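Local coordinates for protein BZZ1 (Saccharomyces cerevisiae, PDB 2A28), which acts in endocytosis and trafficking to the vacuole and, with type I myosins, restores actin polarity after salt stress, the chain here being its second SH3 domain, at residues Gly35-Glu40 with Phe48-Cys53. Numbering follows the deposited sequence.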
ATOM      1  N   GLY A  35      -4.614  10.018   1.270  1.00  7.60           N
ATOM      2  CA  GLY A  35      -4.962   8.973   0.311  1.00  8.96           C
ATOM      3  C   GLY A  35      -3.918   7.880   0.230  1.00  6.77           C
ATOM      4  O   GLY A  35      -4.113   6.921  -0.530  1.00  6.81           O
ATOM      5  N   TRP A  36      -2.782   8.012   0.941  1.00  6.18           N
ATOM      6  CA  TRP A  36      -1.669   7.060   0.900  1.00  6.34           C
ATOM      7  C   TRP A  36      -1.487   6.449   2.260  1.00  6.59           C
ATOM      8  O   TRP A  36      -1.462   7.141   3.281  1.00  7.74           O
ATOM      9  CB  TRP A  36      -0.397   7.795   0.449  1.00  7.89           C
ATOM     10  CG  TRP A  36      -0.573   8.326  -0.936  1.00  7.48           C
ATOM     11  CD1 TRP A  36      -1.086   9.558  -1.218  1.00  7.92           C
ATOM     12  CD2 TRP A  36      -0.258   7.712  -2.184  1.00  8.73           C
ATOM     13  NE1 TRP A  36      -1.133   9.755  -2.569  1.00  8.82           N
ATOM     14  CE2 TRP A  36      -0.623   8.635  -3.197  1.00  9.03           C
ATOM     15  CE3 TRP A  36       0.299   6.475  -2.526  1.00  9.02           C
ATOM     16  CZ2 TRP A  36      -0.447   8.334  -4.524  1.00  8.79           C
ATOM     17  CZ3 TRP A  36       0.475   6.182  -3.853  1.00 10.15           C
ATOM     18  CH2 TRP A  36       0.097   7.106  -4.807  1.00  9.37           C
ATOM     19  N   THR A  37      -1.180   5.161   2.253  1.00  6.54           N
ATOM     20  CA  THR A  37      -0.738   4.421   3.443  1.00  5.67           C
ATOM     21  C   THR A  37       0.685   3.974   3.219  1.00  5.12           C
ATOM     22  O   THR A  37       1.078   3.683   2.073  1.00  5.36           O
ATOM     23  CB  THR A  37      -1.643   3.218   3.634  1.00  6.23           C
ATOM     24  OG1 THR A  37      -2.991   3.661   3.866  1.00  6.47           O
ATOM     25  CG2 THR A  37      -1.233   2.299   4.782  1.00  7.54           C
ATOM     26  N   TYR A  38       1.473   4.014   4.264  1.00  5.51           N
ATOM     27  CA  TYR A  38       2.867   3.539   4.220  1.00  5.97           C
ATOM     28  C   TYR A  38       2.863   2.148   4.838  1.00  5.63           C
ATOM     29  O   TYR A  38       2.416   1.975   5.992  1.00  5.72           O
ATOM     30  CB  TYR A  38       3.738   4.473   5.047  1.00  7.45           C
ATOM     31  CG  TYR A  38       5.211   4.112   5.071  1.00  6.13           C
ATOM     32  CD1 TYR A  38       5.928   4.105   3.901  1.00  7.73           C
ATOM     33  CD2 TYR A  38       5.803   3.828   6.286  1.00  6.77           C
ATOM     34  CE1 TYR A  38       7.263   3.783   3.953  1.00 10.25           C
ATOM     35  CE2 TYR A  38       7.176   3.493   6.316  1.00  7.78           C
ATOM     36  CZ  TYR A  38       7.881   3.481   5.130  1.00  9.09           C
ATOM     37  OH  TYR A  38       9.237   3.166   5.080  1.00 11.71           O
ATOM     38  N   GLY A  39       3.353   1.133   4.113  1.00  5.81           N
ATOM     39  CA  GLY A  39       3.354  -0.203   4.669  1.00  6.36           C
ATOM     40  C   GLY A  39       4.332  -1.105   3.944  1.00  6.81           C
ATOM     41  O   GLY A  39       5.090  -0.681   3.113  1.00  6.71           O
ATOM     42  N   GLU A  40       4.228  -2.372   4.299  1.00  6.19           N
ATOM     43  CA  GLU A  40       5.199  -3.344   3.800  1.00  8.33           C
ATOM     44  C   GLU A  40       4.518  -4.656   3.399  1.00  7.77           C
ATOM     45  O   GLU A  40       3.663  -5.139   4.141  1.00  7.79           O
ATOM     46  CB  GLU A  40       6.098  -3.594   5.014  0.50  9.62           C
ATOM     47  CG  GLU A  40       7.142  -4.651   5.099  0.50  7.92           C
ATOM     48  CD  GLU A  40       6.659  -5.965   5.682  0.50  9.12           C
ATOM     49  OE1 GLU A  40       6.894  -7.032   5.068  0.50 13.35           O
ATOM     50  OE2 GLU A  40       6.035  -5.994   6.781  0.50  6.97           O
ATOM     51  N   PHE A  48       1.359   3.414  -0.829  1.00  5.56           N
ATOM     52  CA  PHE A  48       0.411   2.886  -1.819  1.00  6.94           C
ATOM     53  C   PHE A  48      -0.951   3.518  -1.555  1.00  5.71           C
ATOM     54  O   PHE A  48      -1.232   3.995  -0.443  1.00  5.62           O
ATOM     55  CB  PHE A  48       0.275   1.342  -1.740  1.00  7.44           C
ATOM     56  CG  PHE A  48      -0.105   0.859  -0.379  1.00  7.83           C
ATOM     57  CD1 PHE A  48      -1.434   0.592  -0.062  1.00  7.06           C
ATOM     58  CD2 PHE A  48       0.815   0.660   0.615  1.00  9.34           C
ATOM     59  CE1 PHE A  48      -1.819   0.201   1.181  1.00  7.06           C
ATOM     60  CE2 PHE A  48       0.472   0.259   1.858  1.00  8.87           C
ATOM     61  CZ  PHE A  48      -0.853  -0.020   2.156  1.00  7.90           C
ATOM     62  N   PRO A  49      -1.841   3.518  -2.552  1.00  6.29           N
ATOM     63  CA  PRO A  49      -3.136   4.166  -2.335  1.00  6.38           C
ATOM     64  C   PRO A  49      -4.061   3.350  -1.451  1.00  6.13           C
ATOM     65  O   PRO A  49      -4.416   2.209  -1.748  1.00  6.11           O
ATOM     66  CB  PRO A  49      -3.714   4.347  -3.740  1.00  8.59           C
ATOM     67  CG  PRO A  49      -2.587   4.082  -4.688  1.00 13.78           C
ATOM     68  CD  PRO A  49      -1.649   3.158  -3.956  1.00  8.13           C
ATOM     69  N   THR A  50      -4.527   3.955  -0.367  1.00  5.89           N
ATOM     70  CA  THR A  50      -5.382   3.298   0.593  1.00  6.56           C
ATOM     71  C   THR A  50      -6.630   2.711  -0.030  1.00  6.83           C
ATOM     72  O   THR A  50      -7.085   1.623   0.307  1.00  6.15           O
ATOM     73  CB  THR A  50      -5.797   4.330   1.671  1.00  6.92           C
ATOM     74  OG1 THR A  50      -4.592   4.958   2.093  1.00  7.00           O
ATOM     75  CG2 THR A  50      -6.530   3.741   2.840  1.00  9.81           C
ATOM     76  N   SER A  51      -7.243   3.465  -0.933  1.00  6.40           N
ATOM     77  CA  SER A  51      -8.498   3.153  -1.559  1.00  7.61           C
ATOM     78  C   SER A  51      -8.405   2.001  -2.562  1.00  7.22           C
ATOM     79  O   SER A  51      -9.412   1.510  -3.035  1.00  9.02           O
ATOM     80  CB  SER A  51      -9.049   4.400  -2.268  1.00  7.43           C
ATOM     81  OG  SER A  51      -8.211   4.779  -3.400  1.00  9.30           O
ATOM     82  N   TYR A  52      -7.188   1.540  -2.837  1.00  6.12           N
ATOM     83  CA  TYR A  52      -6.987   0.306  -3.602  1.00  6.52           C
ATOM     84  C   TYR A  52      -6.991  -0.937  -2.729  1.00  6.76           C
ATOM     85  O   TYR A  52      -6.770  -2.030  -3.289  1.00  6.36           O
ATOM     86  CB  TYR A  52      -5.699   0.410  -4.410  1.00  6.60           C
ATOM     87  CG  TYR A  52      -5.666   1.342  -5.583  1.00  5.88           C
ATOM     88  CD1 TYR A  52      -6.232   2.620  -5.530  1.00  9.42           C
ATOM     89  CD2 TYR A  52      -5.012   1.003  -6.738  1.00  7.19           C
ATOM     90  CE1 TYR A  52      -6.170   3.479  -6.641  1.00 10.43           C
ATOM     91  CE2 TYR A  52      -4.935   1.819  -7.820  1.00  7.51           C
ATOM     92  CZ  TYR A  52      -5.532   3.079  -7.766  1.00  9.50           C
ATOM     93  OH  TYR A  52      -5.446   3.941  -8.836  1.00 10.86           O
ATOM     94  N   CYS A  53      -7.243  -0.819  -1.469  1.00  5.93           N
ATOM     95  CA  CYS A  53      -7.228  -1.877  -0.524  1.00  6.86           C
ATOM     96  C   CYS A  53      -8.470  -1.894   0.348  1.00  9.41           C
ATOM     97  O   CYS A  53      -9.192  -0.893   0.364  1.00 10.10           O
ATOM     98  CB  CYS A  53      -6.021  -1.789   0.424  1.00  9.24           C
ATOM     99  SG  CYS A  53      -4.445  -1.702  -0.424  1.00 11.23           S
TER
HETATM  100  O   HOH W   1      -6.451   6.185  -1.659  1.00  7.82           O
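Thr37 and Phe48 form an antiparallel hydrogen-bonded pair: Thr37 N reaches Phe48 O at 2.9 Å, and Phe48 N returns a bond to Thr37 O. Beyond the adjoining non-hydrogen-bonded pair of Trp36 and Pro49, Gly35 O takes a bond from Thr50 N (3.0 Å), the donor standing above the carbonyl plane, and a second from a water that in turn accepts a bond from Ser51 N. The backbone pairing is thus carried into the 3-10 turn 50-52. Among side chains, the hydroxyls of Thr37 and Thr50 meet at 2.7 Å between their OG1 atoms, and Thr50 OG1 is also hydrogen-bonded to Asp31. Thr37 and Phe48 share one face of the sheet. Phe48, its chi1 of 56° setting CG between backbone N and carbonyl carbon, turns its ring back under Thr37, whose CB sits over the face 4.1 Å from the ring centroid while CG2 touches CZ; Gly39 N lies at the ring edge. With the Phe48 ring cut back to an alanine, Thr37 CB and CG2 would probably lose their aromatic floor and a gap open beside Ile25. Trp36 turns away from that face, its CZ3 3.7 Å from Pro49 CD, the two side chains side by side. In SH3 domains such a tryptophan and proline line the groove for proline-rich peptides, and Trp36 and Pro49, with Tyr9 against the proline, probably do so here. Strand 36-41 is flanked by 24-27 and 44-49, with Thr37 against Val27 and Phe48 against Ile25 of strand 24-27.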